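Local coordinates for protein AP endonuclease, family 2 (Brucella melitensis biovar Abortus, PDB 3NGF) that probably isomerises hydroxypyruvate as a manganese-binding member of the hyi family, built on a xylose isomerase-like TIM barrel and also named an AP endonuclease, at residues F67-G72 and R108-M113; A112-T117 and Y160-Q165; V149-T154 and V180-D185; H164-V169 and E201-A206. All coordinates share one frame; numbering follows the deposited sequence. Where two conformers were deposited one is given.

Contact 1: residues F67-G72 and R108-M113; sequences FNMPPG and RTLHAM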
loop_
_atom_site.group_PDB
_atom_site.type_symbol
_atom_site.label_atom_id
_atom_site.label_comp_id
_atom_site.label_asym_id
_atom_site.label_seq_id
_atom_site.Cartn_x
_atom_site.Cartn_y
_atom_site.Cartn_z
ATOM N N PHE A 67 2.193 5.979 0.545
ATOM C CA PHE A 67 1.494 6.118 1.820
ATOM C C PHE A 67 -0.012 6.259 1.570
ATOM O O PHE A 67 -0.474 6.242 0.412
ATOM C CB PHE A 67 2.058 7.234 2.715
ATOM C CG PHE A 67 2.006 8.617 2.099
ATOM C CD1 PHE A 67 0.891 9.440 2.320
ATOM C CD2 PHE A 67 3.042 9.072 1.292
ATOM C CE1 PHE A 67 0.824 10.733 1.759
ATOM C CE2 PHE A 67 3.010 10.331 0.747
ATOM C CZ PHE A 67 1.904 11.168 0.972
ATOM N N ASN A 68 -0.777 6.264 2.648
ATOM C CA ASN A 68 -2.242 6.286 2.532
ATOM C C ASN A 68 -2.795 7.680 2.682
ATOM O O ASN A 68 -2.261 8.506 3.430
ATOM C CB ASN A 68 -2.895 5.423 3.605
ATOM C CG ASN A 68 -2.522 3.979 3.528
ATOM O OD1 ASN A 68 -1.756 3.561 2.673
ATOM N ND2 ASN A 68 -3.079 3.177 4.457
ATOM N N MET A 69 -3.920 7.929 2.020
ATOM C CA MET A 69 -4.701 9.126 2.293
ATOM C C MET A 69 -5.297 9.062 3.722
ATOM O O MET A 69 -5.391 7.978 4.308
ATOM C CB MET A 69 -5.806 9.268 1.243
ATOM C CG MET A 69 -5.290 9.315 -0.192
ATOM S SD MET A 69 -6.599 9.735 -1.326
ATOM C CE MET A 69 -5.679 10.014 -2.854
ATOM N N PRO A 70 -5.706 10.210 4.286
ATOM C CA PRO A 70 -6.272 10.187 5.646
ATOM C C PRO A 70 -7.432 9.174 5.734
ATOM O O PRO A 70 -8.263 9.096 4.813
ATOM C CB PRO A 70 -6.753 11.621 5.849
ATOM C CG PRO A 70 -5.897 12.443 4.956
ATOM C CD PRO A 70 -5.563 11.583 3.770
ATOM N N PRO A 71 -7.488 8.392 6.815
ATOM C CA PRO A 71 -8.469 7.303 6.924
ATOM C C PRO A 71 -9.796 7.639 7.628
ATOM O O PRO A 71 -10.679 6.779 7.712
ATOM C CB PRO A 71 -7.712 6.307 7.773
ATOM C CG PRO A 71 -6.979 7.156 8.712
ATOM C CD PRO A 71 -6.545 8.364 7.941
ATOM N N GLY A 72 -9.925 8.865 8.122
ATOM C CA GLY A 72 -11.016 9.226 9.043
ATOM C C GLY A 72 -10.576 9.017 10.485
ATOM O O GLY A 72 -9.399 9.140 10.792
ATOM N N ARG A 108 4.848 9.280 -5.711
ATOM C CA ARG A 108 4.097 9.110 -6.945
ATOM C C ARG A 108 2.864 8.192 -6.808
ATOM O O ARG A 108 2.112 8.016 -7.775
ATOM C CB ARG A 108 5.035 8.533 -8.020
ATOM C CG ARG A 108 6.377 9.288 -8.169
ATOM C CD ARG A 108 6.127 10.736 -8.533
ATOM N NE ARG A 108 7.351 11.537 -8.652
ATOM C CZ ARG A 108 8.218 11.462 -9.660
ATOM N NH1 ARG A 108 8.028 10.614 -10.664
ATOM N NH2 ARG A 108 9.275 12.258 -9.672
ATOM N N THR A 109 2.657 7.614 -5.624
ATOM C CA THR A 109 1.627 6.567 -5.432
ATOM C C THR A 109 0.960 6.707 -4.061
ATOM O O THR A 109 1.646 6.782 -3.056
ATOM C CB THR A 109 2.236 5.151 -5.583
ATOM O OG1 THR A 109 3.065 5.098 -6.744
ATOM C CG2 THR A 109 1.134 4.086 -5.667
ATOM N N LEU A 110 -0.374 6.752 -4.043
ATOM C CA LEU A 110 -1.143 6.934 -2.819
ATOM C C LEU A 110 -2.234 5.882 -2.764
ATOM O O LEU A 110 -2.887 5.629 -3.790
ATOM C CB LEU A 110 -1.796 8.306 -2.771
ATOM C CG LEU A 110 -0.847 9.495 -2.756
ATOM C CD1 LEU A 110 -1.638 10.801 -2.979
ATOM C CD2 LEU A 110 -0.122 9.513 -1.421
ATOM N N HIS A 111 -2.428 5.285 -1.596
ATOM C CA HIS A 111 -3.517 4.349 -1.355
ATOM C C HIS A 111 -4.718 5.079 -0.727
ATOM O O HIS A 111 -4.601 5.670 0.354
ATOM C CB HIS A 111 -3.011 3.207 -0.464
ATOM C CG HIS A 111 -4.070 2.298 0.073
ATOM N ND1 HIS A 111 -3.895 1.579 1.238
ATOM C CD2 HIS A 111 -5.302 1.977 -0.385
ATOM C CE1 HIS A 111 -4.969 0.842 1.462
ATOM N NE2 HIS A 111 -5.838 1.065 0.496
ATOM N N ALA A 112 -5.853 5.056 -1.413
ATOM C CA ALA A 112 -7.105 5.587 -0.864
ATOM C C ALA A 112 -7.921 4.452 -0.256
ATOM O O ALA A 112 -8.427 3.598 -0.989
ATOM C CB ALA A 112 -7.894 6.282 -1.960
ATOM N N MET A 113 -8.054 4.454 1.065
ATOM C CA MET A 113 -8.811 3.431 1.784
ATOM C C MET A 113 -10.326 3.612 1.587
ATOM O O MET A 113 -10.826 4.736 1.432
ATOM C CB MET A 113 -8.450 3.458 3.273
ATOM C CG MET A 113 -6.952 3.164 3.554
ATOM S SD MET A 113 -6.707 2.832 5.302
ATOM C CE MET A 113 -7.388 1.200 5.474
HETATM O O HOH W 1 -7.497 6.457 3.029
HETATM O O HOH W 2 -10.256 7.181 2.818
#
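Met69 N donates to His111 O at 2.9 Å, the shorter of two backbone bonds that join neighbouring parallel strands of the TIM barrel. The other runs from His111 N to Phe67 O. Both are nearly straight, at 163° and 167°. His111 O also receives the CA-H of Asn68, so two groups approach this carbonyl. The residues alternate between the two faces of the sheet. Asn68 and His111 lie side by side on the face that leads to the manganese site, and His111 touches the metal ligand Glu150. The amide stands almost upright against the imidazole, with the planes 82° apart. Asn68 OD1 meets the ring edge and takes a weak, bent bond from His111 ND1 at 3.3 Å. On the other face Leu110 lays CD2 over the Phe67 ring as a CH-pi contact, 3.6 Å from the centroid. Helix 88-104 packs behind this layer. Past the strand ends, one water accepts the N-H of Met113 and lies 2.9 Å from Met69 O. The extended Met69 chain runs across Leu110 at about a right angle. Its SD lies 3.7 Å from Ala112 CB, and its CE lies against Leu110 CD1.

Contact 2: residues A112-T117 and Y160-Q165; sequences AMSGIT and YFIVHQ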
loop_
_atom_site.group_PDB
_atom_site.type_symbol
_atom_site.label_atom_id
_atom_site.label_comp_id
_atom_site.label_asym_id
_atom_site.label_seq_id
_atom_site.Cartn_x
_atom_site.Cartn_y
_atom_site.Cartn_z
ATOM N N ALA A 112 -5.853 5.056 -1.413
ATOM C CA ALA A 112 -7.105 5.587 -0.864
ATOM C C ALA A 112 -7.921 4.452 -0.256
ATOM O O ALA A 112 -8.427 3.598 -0.989
ATOM C CB ALA A 112 -7.894 6.282 -1.960
ATOM N N MET A 113 -8.054 4.454 1.065
ATOM C CA MET A 113 -8.811 3.431 1.784
ATOM C C MET A 113 -10.326 3.612 1.587
ATOM O O MET A 113 -10.826 4.736 1.432
ATOM C CB MET A 113 -8.450 3.458 3.273
ATOM C CG MET A 113 -6.952 3.164 3.554
ATOM S SD MET A 113 -6.707 2.832 5.302
ATOM C CE MET A 113 -7.388 1.200 5.474
ATOM N N SER A 114 -11.047 2.500 1.599
ATOM C CA SER A 114 -12.461 2.489 1.217
ATOM C C SER A 114 -13.461 2.510 2.374
ATOM O O SER A 114 -14.582 3.004 2.214
ATOM C CB SER A 114 -12.772 1.297 0.289
ATOM O OG SER A 114 -12.317 1.539 -1.036
ATOM N N GLY A 115 -13.088 1.931 3.513
ATOM C CA GLY A 115 -13.950 1.920 4.691
ATOM C C GLY A 115 -14.546 0.550 4.940
ATOM O O GLY A 115 -14.533 -0.324 4.062
ATOM N N ILE A 116 -15.069 0.386 6.152
ATOM C CA ILE A 116 -15.919 -0.739 6.524
ATOM C C ILE A 116 -17.335 -0.426 6.014
ATOM O O ILE A 116 -17.978 0.526 6.509
ATOM C CB ILE A 116 -15.962 -0.927 8.067
ATOM C CG1 ILE A 116 -14.561 -1.106 8.657
ATOM C CG2 ILE A 116 -16.884 -2.090 8.469
ATOM C CD1 ILE A 116 -13.791 -2.243 8.070
ATOM N N THR A 117 -17.812 -1.227 5.059
ATOM C CA THR A 117 -19.098 -1.009 4.381
ATOM C C THR A 117 -20.157 -2.091 4.654
ATOM O O THR A 117 -21.247 -2.062 4.064
ATOM C CB THR A 117 -18.881 -0.903 2.874
ATOM O OG1 THR A 117 -18.210 -2.082 2.400
ATOM C CG2 THR A 117 -18.052 0.347 2.562
ATOM N N TYR A 160 -14.611 -4.987 5.606
ATOM C CA TYR A 160 -13.982 -4.078 4.648
ATOM C C TYR A 160 -14.625 -4.175 3.258
ATOM O O TYR A 160 -15.033 -5.260 2.807
ATOM C CB TYR A 160 -12.463 -4.321 4.548
ATOM C CG TYR A 160 -11.725 -3.170 3.957
ATOM C CD1 TYR A 160 -11.620 -1.964 4.638
ATOM C CD2 TYR A 160 -11.108 -3.275 2.701
ATOM C CE1 TYR A 160 -10.932 -0.875 4.071
ATOM C CE2 TYR A 160 -10.436 -2.187 2.132
ATOM C CZ TYR A 160 -10.345 -1.001 2.822
ATOM O OH TYR A 160 -9.681 0.083 2.254
ATOM N N PHE A 161 -14.695 -3.034 2.594
ATOM C CA PHE A 161 -15.336 -2.894 1.281
ATOM C C PHE A 161 -14.832 -3.862 0.221
ATOM O O PHE A 161 -15.639 -4.435 -0.487
ATOM C CB PHE A 161 -15.140 -1.470 0.771
ATOM C CG PHE A 161 -15.653 -1.241 -0.619
ATOM C CD1 PHE A 161 -17.027 -1.330 -0.907
ATOM C CD2 PHE A 161 -14.768 -0.900 -1.633
ATOM C CE1 PHE A 161 -17.490 -1.100 -2.201
ATOM C CE2 PHE A 161 -15.219 -0.664 -2.925
ATOM C CZ PHE A 161 -16.581 -0.757 -3.212
ATOM N N ILE A 162 -13.510 -4.021 0.109
ATOM C CA ILE A 162 -12.919 -4.753 -1.014
ATOM C C ILE A 162 -11.855 -5.735 -0.513
ATOM O O ILE A 162 -10.890 -5.354 0.170
ATOM C CB ILE A 162 -12.356 -3.777 -2.109
ATOM C CG1 ILE A 162 -11.720 -4.536 -3.280
ATOM C CG2 ILE A 162 -11.380 -2.783 -1.507
ATOM C CD1 ILE A 162 -12.660 -5.400 -4.020
ATOM N N VAL A 163 -12.093 -7.018 -0.783
ATOM C CA VAL A 163 -11.227 -8.099 -0.275
ATOM C C VAL A 163 -10.862 -9.140 -1.351
ATOM O O VAL A 163 -10.305 -10.209 -1.026
ATOM C CB VAL A 163 -11.876 -8.779 0.976
ATOM C CG1 VAL A 163 -12.062 -7.768 2.102
ATOM C CG2 VAL A 163 -13.220 -9.419 0.653
ATOM N N HIS A 164 -11.180 -8.866 -2.625
ATOM C CA HIS A 164 -10.820 -9.778 -3.725
ATOM C C HIS A 164 -10.127 -9.037 -4.856
ATOM O O HIS A 164 -10.553 -7.926 -5.252
ATOM C CB HIS A 164 -12.039 -10.542 -4.244
ATOM C CG HIS A 164 -12.591 -11.520 -3.259
ATOM N ND1 HIS A 164 -11.997 -12.739 -3.024
ATOM C CD2 HIS A 164 -13.677 -11.465 -2.456
ATOM C CE1 HIS A 164 -12.682 -13.389 -2.099
ATOM N NE2 HIS A 164 -13.707 -12.638 -1.738
ATOM N N GLN A 165 -9.055 -9.638 -5.371
ATOM C CA GLN A 165 -8.197 -8.960 -6.377
ATOM C C GLN A 165 -8.855 -8.667 -7.722
ATOM O O GLN A 165 -8.798 -7.532 -8.195
ATOM C CB GLN A 165 -6.889 -9.741 -6.609
ATOM C CG GLN A 165 -6.054 -9.962 -5.380
ATOM C CD GLN A 165 -5.505 -8.666 -4.785
ATOM O OE1 GLN A 165 -5.217 -7.699 -5.511
ATOM N NE2 GLN A 165 -5.321 -8.660 -3.467
#
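Tyr160 OH receives the backbone N-H of Ser114 in an almost perfectly straight bond, 2.9 Å long at 174°. A second bond, from Phe161 N to Gly115 O at 3.1 Å, joins the same two loops of the TIM barrel. Ile116 and Tyr160 form a single backbone bridge, flanked by this second bond and by a backbone bond between Thr117 and Gly159. The tight part of the contact lies around the two aromatic side chains, which hold the loop 112-117 from different sides. The Tyr160 ring runs along the backbone of Ser114 and Gly115, with CD1 3.4 Å from Gly115 O. Its CG is anti to the backbone N (chi1 -161°), which carries the hydroxyl back to the Ser114 amide. Met113 crosses the tyrosine at about a right angle and brings CE near the hydroxyl end. Phe161 takes the other flank. Its CD2 touches Ser114 CB and OG, both at 3.5 Å. Thr117 OG1 sits at the edge of this ring, in its plane, and lies 3.2 Å from Phe161 CA. The looser side is at Ile116, which is partly exposed. Its side chain starts away from the other loop, and CD1 then returns to the edge of the Tyr160 ring, 4.1 Å from Tyr160 CD1. The two loops follow strands 109-111 and 146-149. Phe161 packs on Phe129 and Cys125 of helix 122-140 and on Leu171 of helix 165-175, while Tyr160 leans on Leu152, in the loop after strand 146-149.

Contact 3: residues V149-T154 and V180-D185; sequences VEPLNT and VAVQLD. With MN (manganese (II) ion), chain C.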
loop_
_atom_site.group_PDB
_atom_site.type_symbol
_atom_site.label_atom_id
_atom_site.label_comp_id
_atom_site.label_asym_id
_atom_site.label_seq_id
_atom_site.Cartn_x
_atom_site.Cartn_y
_atom_site.Cartn_z
ATOM N N VAL A 149 -6.311 1.199 -5.027
ATOM C CA VAL A 149 -7.246 0.458 -4.183
ATOM C C VAL A 149 -6.532 -0.812 -3.754
ATOM O O VAL A 149 -5.927 -1.502 -4.594
ATOM C CB VAL A 149 -8.578 0.118 -4.941
ATOM C CG1 VAL A 149 -8.334 -0.527 -6.345
ATOM C CG2 VAL A 149 -9.517 -0.793 -4.066
ATOM N N GLU A 150 -6.601 -1.123 -2.457
ATOM C CA GLU A 150 -5.949 -2.322 -1.899
ATOM C C GLU A 150 -6.958 -3.301 -1.319
ATOM O O GLU A 150 -7.512 -3.043 -0.247
ATOM C CB GLU A 150 -4.986 -1.980 -0.777
ATOM C CG GLU A 150 -4.108 -3.179 -0.374
ATOM C CD GLU A 150 -3.318 -3.011 0.919
ATOM O OE1 GLU A 150 -3.413 -2.000 1.635
ATOM O OE2 GLU A 150 -2.564 -3.948 1.207
ATOM N N PRO A 151 -7.177 -4.426 -2.004
ATOM C CA PRO A 151 -7.975 -5.495 -1.361
ATOM C C PRO A 151 -7.301 -5.974 -0.078
ATOM O O PRO A 151 -6.090 -6.199 -0.058
ATOM C CB PRO A 151 -7.994 -6.602 -2.424
ATOM C CG PRO A 151 -7.752 -5.885 -3.711
ATOM C CD PRO A 151 -6.821 -4.769 -3.385
ATOM N N LEU A 152 -8.098 -6.139 0.976
ATOM C CA LEU A 152 -7.608 -6.633 2.252
ATOM C C LEU A 152 -8.089 -8.087 2.430
ATOM O O LEU A 152 -8.268 -8.806 1.426
ATOM C CB LEU A 152 -7.999 -5.669 3.362
ATOM C CG LEU A 152 -7.497 -4.221 3.149
ATOM C CD1 LEU A 152 -7.884 -3.341 4.329
ATOM C CD2 LEU A 152 -5.959 -4.162 2.895
ATOM N N ASN A 153 -8.184 -8.577 3.652
ATOM C CA ASN A 153 -8.774 -9.890 3.875
ATOM C C ASN A 153 -9.757 -9.798 5.034
ATOM O O ASN A 153 -9.663 -8.887 5.862
ATOM C CB ASN A 153 -7.682 -10.943 4.097
ATOM C CG ASN A 153 -7.105 -10.912 5.494
ATOM O OD1 ASN A 153 -7.740 -11.379 6.461
ATOM N ND2 ASN A 153 -5.882 -10.395 5.620
ATOM N N THR A 154 -10.676 -10.760 5.104
ATOM C CA THR A 154 -11.812 -10.705 6.024
ATOM C C THR A 154 -11.485 -11.215 7.434
ATOM O O THR A 154 -12.295 -11.097 8.362
ATOM C CB THR A 154 -12.999 -11.517 5.455
ATOM O OG1 THR A 154 -12.562 -12.837 5.136
ATOM C CG2 THR A 154 -13.532 -10.876 4.187
ATOM N N VAL A 180 -5.143 5.127 -12.012
ATOM C CA VAL A 180 -5.757 4.357 -10.936
ATOM C C VAL A 180 -5.354 2.906 -11.171
ATOM O O VAL A 180 -5.351 2.446 -12.336
ATOM C CB VAL A 180 -7.290 4.490 -10.948
ATOM C CG1 VAL A 180 -7.936 3.593 -9.927
ATOM C CG2 VAL A 180 -7.720 5.934 -10.716
ATOM N N ALA A 181 -4.982 2.197 -10.103
ATOM C CA ALA A 181 -4.633 0.776 -10.191
ATOM C C ALA A 181 -4.831 0.068 -8.870
ATOM O O ALA A 181 -5.314 0.645 -7.908
ATOM C CB ALA A 181 -3.203 0.582 -10.699
ATOM N N VAL A 182 -4.476 -1.204 -8.854
ATOM C CA VAL A 182 -4.597 -2.059 -7.685
ATOM C C VAL A 182 -3.260 -2.124 -6.940
ATOM O O VAL A 182 -2.175 -2.132 -7.556
ATOM C CB VAL A 182 -5.009 -3.474 -8.106
ATOM C CG1 VAL A 182 -5.094 -4.444 -6.867
ATOM C CG2 VAL A 182 -6.369 -3.429 -8.845
ATOM N N GLN A 183 -3.346 -2.108 -5.612
ATOM C CA GLN A 183 -2.224 -2.394 -4.735
ATOM C C GLN A 183 -2.338 -3.880 -4.356
ATOM O O GLN A 183 -3.263 -4.274 -3.648
ATOM C CB GLN A 183 -2.307 -1.500 -3.506
ATOM C CG GLN A 183 -1.194 -1.683 -2.466
ATOM C CD GLN A 183 -1.218 -0.607 -1.418
ATOM O OE1 GLN A 183 -1.555 0.537 -1.696
ATOM N NE2 GLN A 183 -0.833 -0.955 -0.196
ATOM N N LEU A 184 -1.421 -4.688 -4.873
ATOM C CA LEU A 184 -1.447 -6.153 -4.719
ATOM C C LEU A 184 -0.572 -6.576 -3.529
ATOM O O LEU A 184 0.660 -6.698 -3.657
ATOM C CB LEU A 184 -0.936 -6.783 -6.019
ATOM C CG LEU A 184 -0.772 -8.301 -6.102
ATOM C CD1 LEU A 184 -2.059 -9.009 -5.689
ATOM C CD2 LEU A 184 -0.288 -8.751 -7.505
ATOM N N ASP A 185 -1.199 -6.738 -2.370
ATOM C CA ASP A 185 -0.541 -7.256 -1.165
ATOM C C ASP A 185 -0.733 -8.786 -1.191
ATOM O O ASP A 185 -1.881 -9.311 -1.117
ATOM C CB ASP A 185 -1.147 -6.564 0.061
ATOM C CG ASP A 185 -0.532 -6.999 1.387
ATOM O OD1 ASP A 185 -0.122 -8.154 1.495
ATOM O OD2 ASP A 185 -0.500 -6.204 2.360
HETATM MN MN MN C . -1.015 -4.075 2.702
HETATM O O HOH W 3 -1.438 -1.667 3.038
HETATM O O HOH W 4 -4.086 -6.363 -1.897
HETATM O O HOH W 5 -2.386 -4.325 4.493
#
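Val149 pairs in parallel with Val182, giving N-H to Ala181 O at 3.1 Å and taking the Gln183 N-H on its own carbonyl O at 2.8 Å. Beyond this pair the side chains of Glu150 and Asp185 meet at the manganese ion. Glu150 OE2 and Asp185 OD2 each bind the metal at 2.2 Å, and their carboxylates lie nearly coplanar, 17° apart. Glu150 gets there as an extended chain that leaves the backbone opposite its own N (chi1 -169°). Gln211, Glu247 and two waters complete the site. Glu150 and Glu247 are the predicted proton donors or acceptors. The amide of Gln183 stacks on the Glu150 carboxylate, with the planes 23° apart. Gln183 NE2 bonds to Gln211 OE1 and so probably positions that metal ligand from the second shell. Another water gathers Pro151 O, Gln183 O and Asp185 N, and so links the two chains where their direct backbone bonds end. On the side of the strand that faces helix 165-175, Val182 CG1 packs against Pro151 CD at 3.9 Å. Strand 180-185 lies between strands 146-149 and 207-212 in the barrel. Gln165 of helix 165-175 covers Pro151 and Val182, and Asp185 OD1 caps the start of helix 186-192 with weak bonds to Tyr187 N and His188 N.

Contact 4: residues H164-V169 and E201-A206; sequences HQLEAV and EKMNGA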
loop_
_atom_site.group_PDB
_atom_site.type_symbol
_atom_site.label_atom_id
_atom_site.label_comp_id
_atom_site.label_asym_id
_atom_site.label_seq_id
_atom_site.Cartn_x
_atom_site.Cartn_y
_atom_site.Cartn_z
ATOM N N HIS A 164 -11.180 -8.866 -2.625
ATOM C CA HIS A 164 -10.820 -9.778 -3.725
ATOM C C HIS A 164 -10.127 -9.037 -4.856
ATOM O O HIS A 164 -10.553 -7.926 -5.252
ATOM C CB HIS A 164 -12.039 -10.542 -4.244
ATOM C CG HIS A 164 -12.591 -11.520 -3.259
ATOM N ND1 HIS A 164 -11.997 -12.739 -3.024
ATOM C CD2 HIS A 164 -13.677 -11.465 -2.456
ATOM C CE1 HIS A 164 -12.682 -13.389 -2.099
ATOM N NE2 HIS A 164 -13.707 -12.638 -1.738
ATOM N N GLN A 165 -9.055 -9.638 -5.371
ATOM C CA GLN A 165 -8.197 -8.960 -6.377
ATOM C C GLN A 165 -8.855 -8.667 -7.722
ATOM O O GLN A 165 -8.798 -7.532 -8.195
ATOM C CB GLN A 165 -6.889 -9.741 -6.609
ATOM C CG GLN A 165 -6.054 -9.962 -5.380
ATOM C CD GLN A 165 -5.505 -8.666 -4.785
ATOM O OE1 GLN A 165 -5.217 -7.699 -5.511
ATOM N NE2 GLN A 165 -5.321 -8.660 -3.467
ATOM N N LEU A 166 -9.433 -9.673 -8.375
ATOM C CA LEU A 166 -10.015 -9.438 -9.697
ATOM C C LEU A 166 -11.280 -8.569 -9.594
ATOM O O LEU A 166 -11.616 -7.831 -10.530
ATOM C CB LEU A 166 -10.295 -10.761 -10.420
ATOM C CG LEU A 166 -9.074 -11.613 -10.784
ATOM C CD1 LEU A 166 -9.545 -12.846 -11.546
ATOM C CD2 LEU A 166 -8.089 -10.832 -11.617
ATOM N N GLU A 167 -11.967 -8.629 -8.458
ATOM C CA GLU A 167 -13.108 -7.744 -8.219
ATOM C C GLU A 167 -12.608 -6.295 -8.206
ATOM O O GLU A 167 -13.267 -5.395 -8.746
ATOM C CB GLU A 167 -13.761 -8.081 -6.894
ATOM C CG GLU A 167 -14.920 -7.190 -6.530
ATOM C CD GLU A 167 -15.607 -7.595 -5.235
ATOM O OE1 GLU A 167 -15.113 -8.509 -4.520
ATOM O OE2 GLU A 167 -16.665 -6.988 -4.940
ATOM N N ALA A 168 -11.445 -6.073 -7.597
ATOM C CA ALA A 168 -10.858 -4.725 -7.547
ATOM C C ALA A 168 -10.447 -4.265 -8.948
ATOM O O ALA A 168 -10.632 -3.089 -9.309
ATOM C CB ALA A 168 -9.647 -4.662 -6.579
ATOM N N VAL A 169 -9.868 -5.172 -9.741
ATOM C CA VAL A 169 -9.540 -4.866 -11.140
ATOM C C VAL A 169 -10.792 -4.414 -11.904
ATOM O O VAL A 169 -10.760 -3.439 -12.664
ATOM C CB VAL A 169 -8.886 -6.051 -11.841
ATOM C CG1 VAL A 169 -8.793 -5.810 -13.337
ATOM C CG2 VAL A 169 -7.491 -6.334 -11.212
ATOM N N GLU A 201 -0.249 -12.983 -13.385
ATOM C CA GLU A 201 -0.273 -13.000 -14.837
ATOM C C GLU A 201 -1.549 -12.385 -15.426
ATOM O O GLU A 201 -1.467 -11.601 -16.410
ATOM C CB GLU A 201 -0.018 -14.426 -15.342
ATOM C CG GLU A 201 1.457 -14.839 -15.130
ATOM C CD GLU A 201 1.733 -16.300 -15.362
ATOM O OE1 GLU A 201 0.781 -17.078 -15.478
ATOM O OE2 GLU A 201 2.926 -16.673 -15.439
ATOM N N LYS A 202 -2.702 -12.683 -14.819
ATOM C CA LYS A 202 -3.980 -12.087 -15.239
ATOM C C LYS A 202 -3.997 -10.583 -14.950
ATOM O O LYS A 202 -4.570 -9.803 -15.716
ATOM C CB LYS A 202 -5.172 -12.719 -14.502
ATOM C CG LYS A 202 -5.447 -14.167 -14.780
ATOM C CD LYS A 202 -6.214 -14.820 -13.579
ATOM C CE LYS A 202 -6.864 -16.133 -13.946
ATOM N NZ LYS A 202 -7.671 -16.728 -12.819
ATOM N N MET A 203 -3.361 -10.177 -13.849
ATOM C CA MET A 203 -3.399 -8.784 -13.393
ATOM C C MET A 203 -2.290 -7.939 -14.010
ATOM O O MET A 203 -2.139 -6.771 -13.660
ATOM C CB MET A 203 -3.293 -8.716 -11.869
ATOM C CG MET A 203 -4.532 -9.238 -11.107
ATOM S SD MET A 203 -4.315 -9.269 -9.320
ATOM C CE MET A 203 -4.361 -7.480 -8.971
ATOM N N ASN A 204 -1.499 -8.527 -14.906
ATOM C CA ASN A 204 -0.299 -7.849 -15.372
ATOM C C ASN A 204 -0.691 -6.530 -16.015
ATOM O O ASN A 204 -1.631 -6.475 -16.807
ATOM C CB ASN A 204 0.469 -8.702 -16.344
ATOM C CG ASN A 204 1.798 -8.073 -16.745
ATOM O OD1 ASN A 204 2.441 -7.355 -15.950
ATOM N ND2 ASN A 204 2.218 -8.344 -17.976
ATOM N N GLY A 205 0.013 -5.473 -15.629
ATOM C CA GLY A 205 -0.302 -4.110 -16.092
ATOM C C GLY A 205 -1.420 -3.412 -15.319
ATOM O O GLY A 205 -1.749 -2.259 -15.636
ATOM N N ALA A 206 -2.005 -4.073 -14.314
ATOM C CA ALA A 206 -3.121 -3.485 -13.523
ATOM C C ALA A 206 -2.790 -3.278 -12.038
ATOM O O ALA A 206 -3.620 -2.778 -11.292
ATOM C CB ALA A 206 -4.375 -4.344 -13.653
#
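Met203 is the bump of this contact, and Gln165, Leu166 and Val169 of helix 165-175 form the hollow that receives it. The three lie on one side of the helix, one turn apart or next to each other. Met203 reaches between them and touches each with a different part of its chain. Its CG lies 3.9 Å from Leu166 CD2. Its SD rests 3.8 Å from Gln165 CB. Its CE turns in at the end, held by a bend at the last torsion (chi3 72°), and fits between Gln165 OE1 and Val169 CG2, at 3.6 Å and 4.0 Å. Met203 crosses Gln165 at about a right angle and the other two at a slant. Gln165 OE1 is buried and has no polar partner in the model. Across the contact it faces the Met203 methyl, and Val182 and Leu184 of strand 180-185 also pack on this side chain. Val169 in turn sets CG2 against both Met203 and Ala206, meeting Ala206 CB more loosely, at 4.4 Å. Met203 and Ala206 are the two ends of a type II turn closed by Ala206 N to Met203 O, with Gly205 at positive phi. That turn puts both side chains against the helix. The outer side is looser: Leu166 and Lys202 are exposed, and Leu166 CD1 only brushes Lys202 CD. Behind Met203 lies Val182. This is the outer layer of a TIM barrel, where a helix and the turn leading into the next strand, 207-212, pack together over the sheet.

In the fold
From the N terminus, contact 1 comes first. It closes the loop that holds helix 88-104 and joins strands 63-68 and 109-111. Contact 2 begins where contact 1 ends, sharing Ala112 and Met113, and spans helix 122-140 and strand 146-149. Its segments alternate along the chain with those of contact 3, which joins the end of strand 146-149 to strand 180-185. Contact 4 crosses contact 3 in the same way and starts from His164 and Gln165, where contact 2 stops. Contacts 1 and 3 reach the same sheet and meet at the inner face of the barrel, where His111 also reaches Gln183. Contacts 2 and 4 add loops and the outer helix layer.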